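Side-chain contacts in cephalosporin acylase (Bacillus halodurans, PDB 2NLZ), which probably hydrolyses amide bonds as a gamma-glutamyltranspeptidase-like acylase of the N-terminal nucleophile hydrolase clan, although its natural substrate is not established: residues Thr56-Thr59 and Val60-Thr64; Gly121-Gly124 and Ala125-Glu128; Ala279-Ile282 and Val283-Phe286. The protein carries 1 engineered substitution. One frame throughout, in Å; residues are numbered along the deposited sequence.

How the contacts relate
Three local contacts, mostly between residues three or four apart, illustrate how helices of one fold start, end and pack. Contacts 1 and 2 are buried and belong together: the end of helix 47-61 and the first turn of helix 122-133 lie with centres about 15 Å apart and touch where Thr-56 and Thr-59 meet the Trp-126 ring. Contact 3, across the chain's centre and farther from it, closes helix 274-283 with a buried helix end and a more exposed turn. Chemistry follows place: contact 1 combines aliphatic packing with a buried glutamate, contact 2 sets an indole over the helix backbone, and contact 3 runs from a buried leucine-valine pair to a partly exposed lysine.

Contact 1 (Thr56-Thr59 and Val60-Thr64); sequences TALT and VLEPT
Ala-57 and Leu-61 meet one turn apart in a local, buried contact at the C-terminal end of helix 47-61, where the chain leaves helical geometry at Glu-62. The backbone bonds define the ending. Ala-57 O accepts two bonds: Leu-61 N approaches in the carbonyl plane at 2.9 Å, while Val-60 N comes from above it, 54° out of plane. Leu-58 O then receives Glu-62 N at 2.9 Å, the last helical bond before Pro-63, which has no N-H to continue the series.

The Leu-61 side chain follows the same carbonyl. With CG beside its own backbone N (chi1 -66°), it folds back along the helix, and CD1 rests on Ala-57 CB at 3.8 Å; Leu-32 and Ala-33 of helix 31-42 adjoin the same leucine. With an alanine here, the contact with Ala-57 CB would be lost, which would probably open a gap against helix 31-42. On another side of the helix, Thr-59 CG2 and Val-60 CG2 approach to 3.9 Å.

Glu-62 carries the buried charge. Its CG lies anti to the backbone N (chi1 -163°) and the chain runs out extended, taking the carboxylate past Leu-58 CD2, 4.3 Å from OE2. There OE1 makes a salt bridge to Arg-511 and OE2 bonds Ser-29 OG, a setting that is likely to favour the ionised form. A doubly used carbonyl in the last turn, with a proline soon after, is the familiar pattern of a terminating alpha-helix.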
loop_
_atom_site.group_PDB
_atom_site.type_symbol
_atom_site.label_atom_id
_atom_site.label_comp_id
_atom_site.label_asym_id
_atom_site.label_seq_id
_atom_site.Cartn_x
_atom_site.Cartn_y
_atom_site.Cartn_z
ATOM N N THR D 56 -38.823 0.299 5.960
ATOM C CA THR D 56 -39.502 -0.321 7.093
ATOM C C THR D 56 -38.728 -1.532 7.594
ATOM O O THR D 56 -38.732 -1.811 8.793
ATOM C CB THR D 56 -40.948 -0.745 6.747
ATOM O OG1 THR D 56 -40.955 -1.505 5.533
ATOM C CG2 THR D 56 -41.835 0.469 6.585
ATOM N N ALA D 57 -38.079 -2.246 6.673
ATOM C CA ALA D 57 -37.206 -3.360 7.035
ATOM C C ALA D 57 -36.056 -2.895 7.915
ATOM O O ALA D 57 -35.772 -3.526 8.933
ATOM C CB ALA D 57 -36.676 -4.065 5.796
ATOM N N LEU D 58 -35.433 -1.778 7.524
ATOM C CA LEU D 58 -34.302 -1.169 8.243
ATOM C C LEU D 58 -34.668 -0.750 9.660
ATOM O O LEU D 58 -33.822 -0.708 10.554
ATOM C CB LEU D 58 -33.767 0.047 7.473
ATOM C CG LEU D 58 -32.975 -0.229 6.192
ATOM C CD1 LEU D 58 -32.888 0.999 5.288
ATOM C CD2 LEU D 58 -31.593 -0.765 6.503
ATOM N N THR D 59 -35.947 -0.428 9.838
ATOM C CA THR D 59 -36.517 -0.064 11.127
ATOM C C THR D 59 -36.357 -1.194 12.145
ATOM O O THR D 59 -36.238 -0.953 13.343
ATOM C CB THR D 59 -37.971 0.357 10.940
ATOM O OG1 THR D 59 -38.085 1.757 11.195
ATOM C CG2 THR D 59 -38.906 -0.401 11.860
ATOM N N VAL D 60 -36.312 -2.422 11.643
ATOM C CA VAL D 60 -36.154 -3.592 12.474
ATOM C C VAL D 60 -34.722 -4.105 12.422
ATOM O O VAL D 60 -34.189 -4.557 13.435
ATOM C CB VAL D 60 -37.099 -4.714 12.022
ATOM C CG1 VAL D 60 -36.829 -5.995 12.817
ATOM C CG2 VAL D 60 -38.574 -4.269 12.129
ATOM N N LEU D 61 -34.100 -4.006 11.245
ATOM C CA LEU D 61 -32.815 -4.659 10.967
ATOM C C LEU D 61 -31.591 -3.875 11.401
ATOM O O LEU D 61 -30.532 -4.459 11.665
ATOM C CB LEU D 61 -32.702 -5.012 9.490
ATOM C CG LEU D 61 -33.694 -6.067 9.008
ATOM C CD1 LEU D 61 -33.836 -6.004 7.502
ATOM C CD2 LEU D 61 -33.259 -7.447 9.493
ATOM N N GLU D 62 -31.738 -2.559 11.480
ATOM C CA GLU D 62 -30.659 -1.691 11.962
ATOM C C GLU D 62 -31.167 -0.646 12.971
ATOM O O GLU D 62 -31.196 0.545 12.667
ATOM C CB GLU D 62 -29.976 -1.007 10.778
ATOM C CG GLU D 62 -28.623 -0.418 11.090
ATOM C CD GLU D 62 -27.941 0.175 9.871
ATOM O OE1 GLU D 62 -27.408 1.297 9.976
ATOM O OE2 GLU D 62 -27.935 -0.479 8.809
ATOM N N PRO D 63 -31.548 -1.089 14.190
ATOM C CA PRO D 63 -32.178 -0.199 15.174
ATOM C C PRO D 63 -31.215 0.820 15.767
ATOM O O PRO D 63 -31.629 1.736 16.470
ATOM C CB PRO D 63 -32.660 -1.158 16.269
ATOM C CG PRO D 63 -32.505 -2.534 15.688
ATOM C CD PRO D 63 -31.395 -2.450 14.722
ATOM N N THR D 64 -29.938 0.663 15.462
ATOM C CA THR D 64 -28.926 1.562 15.957
ATOM C C THR D 64 -28.889 2.854 15.165
ATOM O O THR D 64 -28.215 3.782 15.566
ATOM C CB THR D 64 -27.537 0.916 15.900
ATOM O OG1 THR D 64 -27.261 0.485 14.564
ATOM C CG2 THR D 64 -27.461 -0.279 16.837
#

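Contact 2 (Gly121-Gly124 and Ala125-Glu128)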
loop_
_atom_site.group_PDB
_atom_site.type_symbol
_atom_site.label_atom_id
_atom_site.label_comp_id
_atom_site.label_asym_id
_atom_site.label_seq_id
_atom_site.Cartn_x
_atom_site.Cartn_y
_atom_site.Cartn_z
ATOM N N GLY D 121 -42.032 11.727 11.582
ATOM C CA GLY D 121 -42.667 11.864 10.274
ATOM C C GLY D 121 -42.608 10.684 9.304
ATOM O O GLY D 121 -43.328 10.661 8.295
ATOM N N ALA D 122 -41.759 9.704 9.606
ATOM C CA ALA D 122 -41.489 8.594 8.688
ATOM C C ALA D 122 -42.679 7.685 8.371
ATOM O O ALA D 122 -42.915 7.399 7.196
ATOM C CB ALA D 122 -40.269 7.767 9.143
ATOM N N PRO D 123 -43.429 7.221 9.395
ATOM C CA PRO D 123 -44.573 6.379 9.033
ATOM C C PRO D 123 -45.557 7.050 8.066
ATOM O O PRO D 123 -46.055 6.396 7.150
ATOM C CB PRO D 123 -45.235 6.087 10.379
ATOM C CG PRO D 123 -44.151 6.240 11.366
ATOM C CD PRO D 123 -43.319 7.372 10.858
ATOM N N GLY D 124 -45.802 8.343 8.248
ATOM C CA GLY D 124 -46.663 9.099 7.336
ATOM C C GLY D 124 -46.060 9.218 5.951
ATOM O O GLY D 124 -46.767 9.123 4.937
ATOM N N ALA D 125 -44.745 9.417 5.911
ATOM C CA ALA D 125 -44.012 9.450 4.650
ATOM C C ALA D 125 -44.107 8.126 3.900
ATOM O O ALA D 125 -44.196 8.116 2.681
ATOM C CB ALA D 125 -42.570 9.828 4.884
ATOM N N TRP D 126 -44.100 7.019 4.632
ATOM C CA TRP D 126 -44.277 5.711 4.021
ATOM C C TRP D 126 -45.617 5.660 3.303
ATOM O O TRP D 126 -45.675 5.401 2.107
ATOM C CB TRP D 126 -44.215 4.585 5.063
ATOM C CG TRP D 126 -42.926 4.475 5.833
ATOM C CD1 TRP D 126 -41.689 4.888 5.433
ATOM C CD2 TRP D 126 -42.748 3.874 7.125
ATOM N NE1 TRP D 126 -40.757 4.609 6.408
ATOM C CE2 TRP D 126 -41.381 3.983 7.455
ATOM C CE3 TRP D 126 -43.615 3.258 8.039
ATOM C CZ2 TRP D 126 -40.860 3.499 8.662
ATOM C CZ3 TRP D 126 -43.097 2.789 9.239
ATOM C CH2 TRP D 126 -41.731 2.909 9.536
ATOM N N ALA D 127 -46.686 5.926 4.049
ATOM C CA ALA D 127 -48.057 5.871 3.537
ATOM C C ALA D 127 -48.297 6.760 2.314
ATOM O O ALA D 127 -48.833 6.290 1.300
ATOM C CB ALA D 127 -49.041 6.220 4.637
ATOM N N GLU D 128 -47.901 8.031 2.417
ATOM C CA GLU D 128 -48.040 8.977 1.313
ATOM C C GLU D 128 -47.253 8.570 0.068
ATOM O O GLU D 128 -47.698 8.814 -1.054
ATOM C CB GLU D 128 -47.636 10.389 1.739
ATOM C CG GLU D 128 -48.818 11.311 2.061
ATOM C CD GLU D 128 -49.545 11.833 0.830
ATOM O OE1 GLU D 128 -48.888 12.128 -0.187
ATOM O OE2 GLU D 128 -50.784 11.959 0.893
#
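Trp-126, Gly-124 and Ala-125 make up most of this buried contact in the first turn of helix 122-133, the indole lying back over Ala-122 and Pro-123. Gly-124, without a side chain, and Ala-125, with a single methyl, contribute mainly backbone. Gly-124 O receives Glu-128 N at 3.0 Å in a nearly straight bond (175° at the hydrogen), while Gly-124 N is satisfied by Tyr-220 OH. Ala-125 N bonds Gly-121 O at 3.0 Å, in the carbonyl plane, and Ala-125 CB hangs beside Ala-122 O at 3.4 Å.

The CG of Trp-126 sits beside the backbone N (chi1 -60°), a setting that lays the indole along the preceding turn instead of sending it straight out from the helix. One ring face therefore looks onto backbone. Pro-123 CA lies over the six-membered ring, 3.9 Å from its centroid and 30° off the normal, a CH-pi contact, and Pro-123 CB adds an apolar touch on Trp-126 CE3 at 4.0 Å. Ala-122 O stands over the same face, 3.2 Å above the plane and toward the rim, while accepting the bond from Trp-126 N at 2.9 Å.

The opposite face is met by Thr-56, so the indole is held between its own helix and helix 47-61. The indole nitrogen is also used: NE1 donates to Gln-375 OE1, which should help fix the rotation of the ring.

Pro-123 can give no backbone N-H, which is tolerated in the first turn, where such N-H groups have no helical acceptor. Proline early in a helix, followed three residues on by an aromatic ring folded over its CA, is an i to i+3 CH-pi arrangement within the first turn of an alpha-helix.

Contact 3 (Ala279-Ile282 and Val283-Phe286); sequences ALNI and VKGF
Lys-284 N and Val-283 N give the last two backbone bonds of helix 274-283, to Leu-280 O at 2.8 Å and Ala-279 O at 2.9 Å, and mark this as a helix C-terminus passing into a type I beta turn. The two differ in geometry: the Val-283 bond is almost straight (167° at the hydrogen), whereas that of Lys-284 is bent to 132°, with the donor tilted from the carbonyl plane, which is consistent with the chain beginning to leave the helix. The turn, Val-283 to Phe-286, is closed by Phe-286 N on Val-283 O at 3.1 Å. Ile-282 O is taken up by Arg-338 NE of helix 331-338.

The Lys-284 side chain runs outward from the helix end. Its CG is anti to the backbone N (chi1 -157°), and bends at chi3 and chi4 lead the chain alongside Asn-281, the two side chains pointing the same way. The contact is made by methylenes and not by the ammonium group: Lys-284 CE comes to 3.2 Å from Asn-281 OD1, while NZ goes on to Asp-258 O of strand 250-259. The lysine thus ties the end of the helix to a strand, with the amide bordering its aliphatic stem.

Packing takes over on the side facing helix 444-457. Leu-280 and Val-283 stand side by side and point the same way, and both reach Met-453 of that helix and Tyr-259 of the strand. Ile-282 touches Ala-303 of helix 294-314. At the margin, the partly exposed Phe-286 ring returns obliquely toward the helix end, bringing CE2 to 4.4 Å from Ile-282 O. Inside, the leucine-valine pair closes through Leu-280 CD1 and Val-283 CG1, 4.1 Å apart.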
loop_
_atom_site.group_PDB
_atom_site.type_symbol
_atom_site.label_atom_id
_atom_site.label_comp_id
_atom_site.label_asym_id
_atom_site.label_seq_id
_atom_site.Cartn_x
_atom_site.Cartn_y
_atom_site.Cartn_z
ATOM N N ALA D 279 -21.768 24.698 -1.817
ATOM C CA ALA D 279 -20.375 24.278 -1.928
ATOM C C ALA D 279 -20.018 23.938 -3.373
ATOM O O ALA D 279 -19.046 24.472 -3.906
ATOM C CB ALA D 279 -20.075 23.109 -0.999
ATOM N N LEU D 280 -20.816 23.086 -4.015
ATOM C CA LEU D 280 -20.584 22.769 -5.430
ATOM C C LEU D 280 -20.547 24.028 -6.290
ATOM O O LEU D 280 -19.765 24.111 -7.246
ATOM C CB LEU D 280 -21.625 21.790 -5.994
ATOM C CG LEU D 280 -21.323 20.285 -6.058
ATOM C CD1 LEU D 280 -19.822 20.010 -6.053
ATOM C CD2 LEU D 280 -22.001 19.534 -4.926
ATOM N N ASN D 281 -21.379 25.004 -5.923
ATOM C CA ASN D 281 -21.506 26.248 -6.672
ATOM C C ASN D 281 -20.284 27.156 -6.519
ATOM O O ASN D 281 -19.881 27.840 -7.459
ATOM C CB ASN D 281 -22.773 26.982 -6.237
ATOM C CG ASN D 281 -23.497 27.618 -7.392
ATOM O OD1 ASN D 281 -23.469 27.110 -8.523
ATOM N ND2 ASN D 281 -24.168 28.736 -7.116
ATOM N N ILE D 282 -19.708 27.159 -5.321
ATOM C CA ILE D 282 -18.434 27.824 -5.075
ATOM C C ILE D 282 -17.312 27.127 -5.860
ATOM O O ILE D 282 -16.555 27.766 -6.582
ATOM C CB ILE D 282 -18.098 27.845 -3.563
ATOM C CG1 ILE D 282 -19.115 28.689 -2.791
ATOM C CG2 ILE D 282 -16.733 28.425 -3.332
ATOM C CD1 ILE D 282 -19.139 28.436 -1.288
ATOM N N VAL D 283 -17.237 25.807 -5.741
ATOM C CA VAL D 283 -16.143 25.043 -6.334
ATOM C C VAL D 283 -16.223 24.982 -7.876
ATOM O O VAL D 283 -15.215 24.788 -8.551
ATOM C CB VAL D 283 -16.031 23.631 -5.677
ATOM C CG1 VAL D 283 -16.639 22.531 -6.554
ATOM C CG2 VAL D 283 -14.598 23.314 -5.357
ATOM N N LYS D 284 -17.430 25.182 -8.402
ATOM C CA LYS D 284 -17.750 25.237 -9.839
ATOM C C LYS D 284 -16.843 26.157 -10.663
ATOM O O LYS D 284 -16.580 25.884 -11.831
ATOM C CB LYS D 284 -19.180 25.752 -9.970
ATOM C CG LYS D 284 -19.916 25.416 -11.223
ATOM C CD LYS D 284 -21.408 25.494 -10.914
ATOM C CE LYS D 284 -22.074 26.758 -11.434
ATOM N NZ LYS D 284 -22.802 26.499 -12.717
ATOM N N GLY D 285 -16.396 27.257 -10.059
ATOM C CA GLY D 285 -15.577 28.251 -10.749
ATOM C C GLY D 285 -14.121 27.871 -10.953
ATOM O O GLY D 285 -13.412 28.517 -11.718
ATOM N N PHE D 286 -13.666 26.836 -10.256
ATOM C CA PHE D 286 -12.339 26.279 -10.487
ATOM C C PHE D 286 -12.414 25.093 -11.444
ATOM O O PHE D 286 -13.418 24.379 -11.496
ATOM C CB PHE D 286 -11.727 25.782 -9.181
ATOM C CG PHE D 286 -11.677 26.809 -8.087
ATOM C CD1 PHE D 286 -10.969 28.000 -8.253
ATOM C CD2 PHE D 286 -12.293 26.558 -6.862
ATOM C CE1 PHE D 286 -10.896 28.941 -7.225
ATOM C CE2 PHE D 286 -12.224 27.489 -5.822
ATOM C CZ PHE D 286 -11.524 28.688 -6.004
#